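Local coordinates for penicillin-binding protein 2 (Pbp2) (Helicobacter pylori, PDB 5LP5) that probably acts as a penicillin-binding transpeptidase in peptidoglycan synthesis, and forms a cell-wall synthesis complex with the shape-determining protein MreC, at residues Phe63-Phe74 and Phe144-Asn155. Numbering follows the deposited sequence.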
# COMPACT_ATOMS: atom_id res chain seq x y z
N PHE A 63 -3.82 -10.97 -5.45
CA PHE A 63 -2.74 -10.03 -5.11
C PHE A 63 -1.37 -10.70 -5.03
O PHE A 63 -1.17 -11.65 -4.27
CB PHE A 63 -3.02 -9.38 -3.75
CG PHE A 63 -4.14 -8.41 -3.79
CD1 PHE A 63 -5.39 -8.77 -3.38
CD2 PHE A 63 -3.93 -7.12 -4.24
CE1 PHE A 63 -6.43 -7.87 -3.42
CE2 PHE A 63 -4.96 -6.21 -4.28
CZ PHE A 63 -6.22 -6.58 -3.87
N LEU A 64 -0.44 -10.16 -5.81
CA LEU A 64 0.96 -10.55 -5.73
C LEU A 64 1.78 -9.50 -5.01
O LEU A 64 2.67 -9.84 -4.21
CB LEU A 64 1.51 -10.78 -7.14
CG LEU A 64 0.85 -11.93 -7.90
CD1 LEU A 64 1.21 -11.90 -9.38
CD2 LEU A 64 1.22 -13.25 -7.26
N ALA A 65 1.46 -8.23 -5.30
CA ALA A 65 2.13 -7.07 -4.72
C ALA A 65 1.14 -5.96 -4.42
O ALA A 65 0.32 -5.58 -5.27
CB ALA A 65 3.22 -6.54 -5.65
N THR A 66 1.24 -5.42 -3.22
CA THR A 66 0.33 -4.41 -2.75
C THR A 66 0.97 -3.47 -1.73
O THR A 66 2.17 -3.55 -1.46
CB THR A 66 -0.92 -5.09 -2.17
OG1 THR A 66 -1.93 -4.10 -2.01
CG2 THR A 66 -0.65 -5.77 -0.85
N ASN A 67 0.16 -2.59 -1.14
CA ASN A 67 0.64 -1.62 -0.14
C ASN A 67 -0.09 -1.75 1.21
O ASN A 67 -1.27 -2.05 1.25
CB ASN A 67 0.44 -0.22 -0.69
CG ASN A 67 1.19 0.03 -1.99
OD1 ASN A 67 2.29 -0.48 -2.18
ND2 ASN A 67 0.60 0.84 -2.86
N GLU A 68 0.62 -1.52 2.32
CA GLU A 68 0.04 -1.59 3.67
C GLU A 68 0.13 -0.25 4.35
O GLU A 68 1.20 0.36 4.41
CB GLU A 68 0.73 -2.61 4.55
CG GLU A 68 0.14 -4.00 4.42
CD GLU A 68 0.61 -4.95 5.51
OE1 GLU A 68 1.36 -4.52 6.42
OE2 GLU A 68 0.19 -6.12 5.48
N LEU A 69 -1.01 0.21 4.86
CA LEU A 69 -1.10 1.49 5.51
C LEU A 69 -0.51 1.40 6.91
O LEU A 69 -0.97 0.66 7.75
CB LEU A 69 -2.55 1.93 5.55
CG LEU A 69 -2.82 3.32 6.08
CD1 LEU A 69 -1.93 4.35 5.42
CD2 LEU A 69 -4.30 3.65 5.86
N VAL A 70 0.54 2.16 7.13
CA VAL A 70 1.26 2.14 8.40
C VAL A 70 1.50 3.58 8.82
O VAL A 70 1.06 4.50 8.14
CB VAL A 70 2.58 1.34 8.31
CG1 VAL A 70 2.31 -0.08 7.89
CG2 VAL A 70 3.55 1.98 7.33
N PHE A 71 2.18 3.77 9.95
CA PHE A 71 2.35 5.10 10.52
C PHE A 71 3.81 5.50 10.67
O PHE A 71 4.72 4.73 10.38
CB PHE A 71 1.61 5.19 11.85
CG PHE A 71 0.15 5.44 11.68
CD1 PHE A 71 -0.34 6.71 11.46
CD2 PHE A 71 -0.74 4.39 11.73
CE1 PHE A 71 -1.68 6.93 11.30
CE2 PHE A 71 -2.09 4.61 11.57
CZ PHE A 71 -2.56 5.88 11.36
N GLY A 72 4.01 6.72 11.16
CA GLY A 72 5.30 7.35 11.24
C GLY A 72 5.18 8.51 12.19
O GLY A 72 4.24 9.28 12.09
N VAL A 73 6.09 8.62 13.15
CA VAL A 73 6.07 9.75 14.06
C VAL A 73 7.09 10.79 13.61
O VAL A 73 8.26 10.47 13.42
CB VAL A 73 6.31 9.31 15.52
CG1 VAL A 73 6.36 10.52 16.45
CG2 VAL A 73 5.23 8.35 15.97
N PHE A 74 6.64 12.02 13.44
CA PHE A 74 7.45 13.09 12.87
C PHE A 74 7.63 14.25 13.85
O PHE A 74 6.71 14.60 14.60
CB PHE A 74 6.76 13.64 11.64
CG PHE A 74 6.82 12.75 10.44
CD1 PHE A 74 7.69 13.05 9.40
CD2 PHE A 74 6.01 11.63 10.33
CE1 PHE A 74 7.75 12.26 8.27
CE2 PHE A 74 6.06 10.83 9.20
CZ PHE A 74 6.92 11.15 8.17
N PHE A 144 3.69 14.96 15.61
CA PHE A 144 2.81 14.60 14.50
C PHE A 144 2.92 13.10 14.20
O PHE A 144 3.98 12.51 14.34
CB PHE A 144 3.20 15.42 13.25
CG PHE A 144 3.06 16.92 13.44
CD1 PHE A 144 2.08 17.62 12.76
CD2 PHE A 144 3.94 17.62 14.27
CE1 PHE A 144 1.95 19.00 12.93
CE2 PHE A 144 3.80 18.98 14.47
CZ PHE A 144 2.81 19.68 13.78
N ALA A 145 1.81 12.49 13.81
CA ALA A 145 1.78 11.07 13.47
C ALA A 145 1.01 10.89 12.16
O ALA A 145 -0.17 11.22 12.06
CB ALA A 145 1.14 10.27 14.60
N LEU A 146 1.68 10.36 11.15
CA LEU A 146 1.24 10.49 9.78
C LEU A 146 1.21 9.16 9.10
O LEU A 146 2.06 8.32 9.35
CB LEU A 146 2.20 11.40 9.02
CG LEU A 146 2.38 12.79 9.61
CD1 LEU A 146 3.50 13.58 8.94
CD2 LEU A 146 1.03 13.51 9.53
N PRO A 147 0.24 8.97 8.20
CA PRO A 147 0.08 7.76 7.41
C PRO A 147 1.11 7.63 6.29
O PRO A 147 1.34 8.59 5.55
CB PRO A 147 -1.32 7.92 6.82
CG PRO A 147 -1.49 9.39 6.69
CD PRO A 147 -0.73 10.01 7.82
N LEU A 148 1.72 6.46 6.19
CA LEU A 148 2.72 6.13 5.17
C LEU A 148 2.37 4.80 4.51
O LEU A 148 1.66 3.98 5.08
CB LEU A 148 4.10 5.96 5.81
CG LEU A 148 4.68 7.06 6.68
CD1 LEU A 148 5.91 6.53 7.42
CD2 LEU A 148 5.02 8.28 5.84
N ASP A 149 2.91 4.59 3.32
CA ASP A 149 2.80 3.31 2.62
C ASP A 149 4.06 2.46 2.76
O ASP A 149 5.16 2.97 2.68
CB ASP A 149 2.52 3.54 1.13
CG ASP A 149 1.05 3.54 0.81
OD1 ASP A 149 0.28 2.99 1.65
OD2 ASP A 149 0.66 4.09 -0.26
N LYS A 150 3.87 1.17 2.96
CA LYS A 150 4.95 0.20 2.95
C LYS A 150 4.56 -0.89 1.98
O LYS A 150 3.46 -1.40 2.06
CB LYS A 150 5.14 -0.36 4.36
CG LYS A 150 5.45 -1.84 4.44
CD LYS A 150 5.72 -2.23 5.88
CE LYS A 150 5.02 -3.53 6.24
NZ LYS A 150 5.60 -4.07 7.48
N ARG A 151 5.42 -1.24 1.05
CA ARG A 151 5.11 -2.27 0.07
C ARG A 151 4.94 -3.59 0.80
O ARG A 151 5.54 -3.83 1.86
CB ARG A 151 6.22 -2.37 -0.98
CG ARG A 151 5.84 -3.07 -2.29
CD ARG A 151 4.84 -2.25 -3.10
NE ARG A 151 4.78 -2.64 -4.52
CZ ARG A 151 3.79 -2.32 -5.35
NH1 ARG A 151 2.77 -1.58 -4.93
NH2 ARG A 151 3.80 -2.74 -6.61
N TYR A 152 4.10 -4.45 0.23
CA TYR A 152 3.79 -5.74 0.83
C TYR A 152 3.53 -6.82 -0.21
O TYR A 152 2.70 -6.66 -1.10
CB TYR A 152 2.58 -5.60 1.76
CG TYR A 152 2.22 -6.88 2.48
CD1 TYR A 152 3.06 -7.42 3.46
CD2 TYR A 152 1.05 -7.55 2.17
CE1 TYR A 152 2.73 -8.60 4.11
CE2 TYR A 152 0.70 -8.72 2.83
CZ TYR A 152 1.54 -9.24 3.79
OH TYR A 152 1.18 -10.42 4.40
N TYR A 153 4.23 -7.94 -0.07
CA TYR A 153 4.13 -9.08 -0.98
C TYR A 153 3.47 -10.20 -0.17
O TYR A 153 4.11 -10.86 0.64
CB TYR A 153 5.52 -9.47 -1.52
CG TYR A 153 6.20 -8.29 -2.20
CD1 TYR A 153 6.08 -8.08 -3.55
CD2 TYR A 153 6.94 -7.36 -1.46
CE1 TYR A 153 6.68 -6.99 -4.17
CE2 TYR A 153 7.54 -6.26 -2.07
CZ TYR A 153 7.40 -6.09 -3.42
OH TYR A 153 7.98 -5.02 -4.04
N PRO A 154 2.15 -10.39 -0.37
CA PRO A 154 1.38 -11.33 0.42
C PRO A 154 1.94 -12.73 0.39
O PRO A 154 1.99 -13.40 1.43
CB PRO A 154 -0.01 -11.33 -0.23
CG PRO A 154 0.09 -10.46 -1.42
CD PRO A 154 1.31 -9.63 -1.30
N ASN A 155 2.40 -13.18 -0.77
CA ASN A 155 2.87 -14.56 -0.87
C ASN A 155 4.35 -14.75 -0.56
O ASN A 155 4.90 -15.82 -0.75
CB ASN A 155 2.55 -15.11 -2.25
CG ASN A 155 1.09 -15.04 -2.55
OD1 ASN A 155 0.36 -16.01 -2.38
ND2 ASN A 155 0.64 -13.89 -2.96
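Arg151 NH1 donates to two carbonyl oxygens: Asn67 OD1 across the strand pair, at 3.0 Å, and Gly54 O. The bond to Asn67 is nearly straight, 168° at the hydrogen, and OD1 lies in the guanidinium plane, yet NH1 stands above the amide's carbonyl plane. The Arg151 chain, with CG anti to the backbone N and a bend at chi2 (68°), brings the guanidinium to Asn67 on the facing strand, while NE forms a salt bridge with Glu192. Asn67 ND2 is held by Arg53 O, which helps fix the amide's rotation. On the other face of the sheet, Glu68 OE2 sits over the centre of the Tyr152 ring, 3.7 Å from CG, and Thr66 CG2 meets that ring's edge.

The pairing of 66-74 with 144-152 illustrates how a twisted antiparallel strand pair can be built from strands distant in sequence: they join within the dimerisation-domain family region, with mutual backbone bonds between Thr66 and Tyr152, Val70 and Leu148, and Phe74 and Phe144. Near the far end, Leu146 CD1 makes a CH-pi contact over one face of the Phe74 ring, 3.5 Å from CD2, while Leu148 CD2 approaches its edge. Leu69 CD1 packs alongside Pro147 CB at 3.9 Å, and both side chains touch Phe182 of the MreC chain.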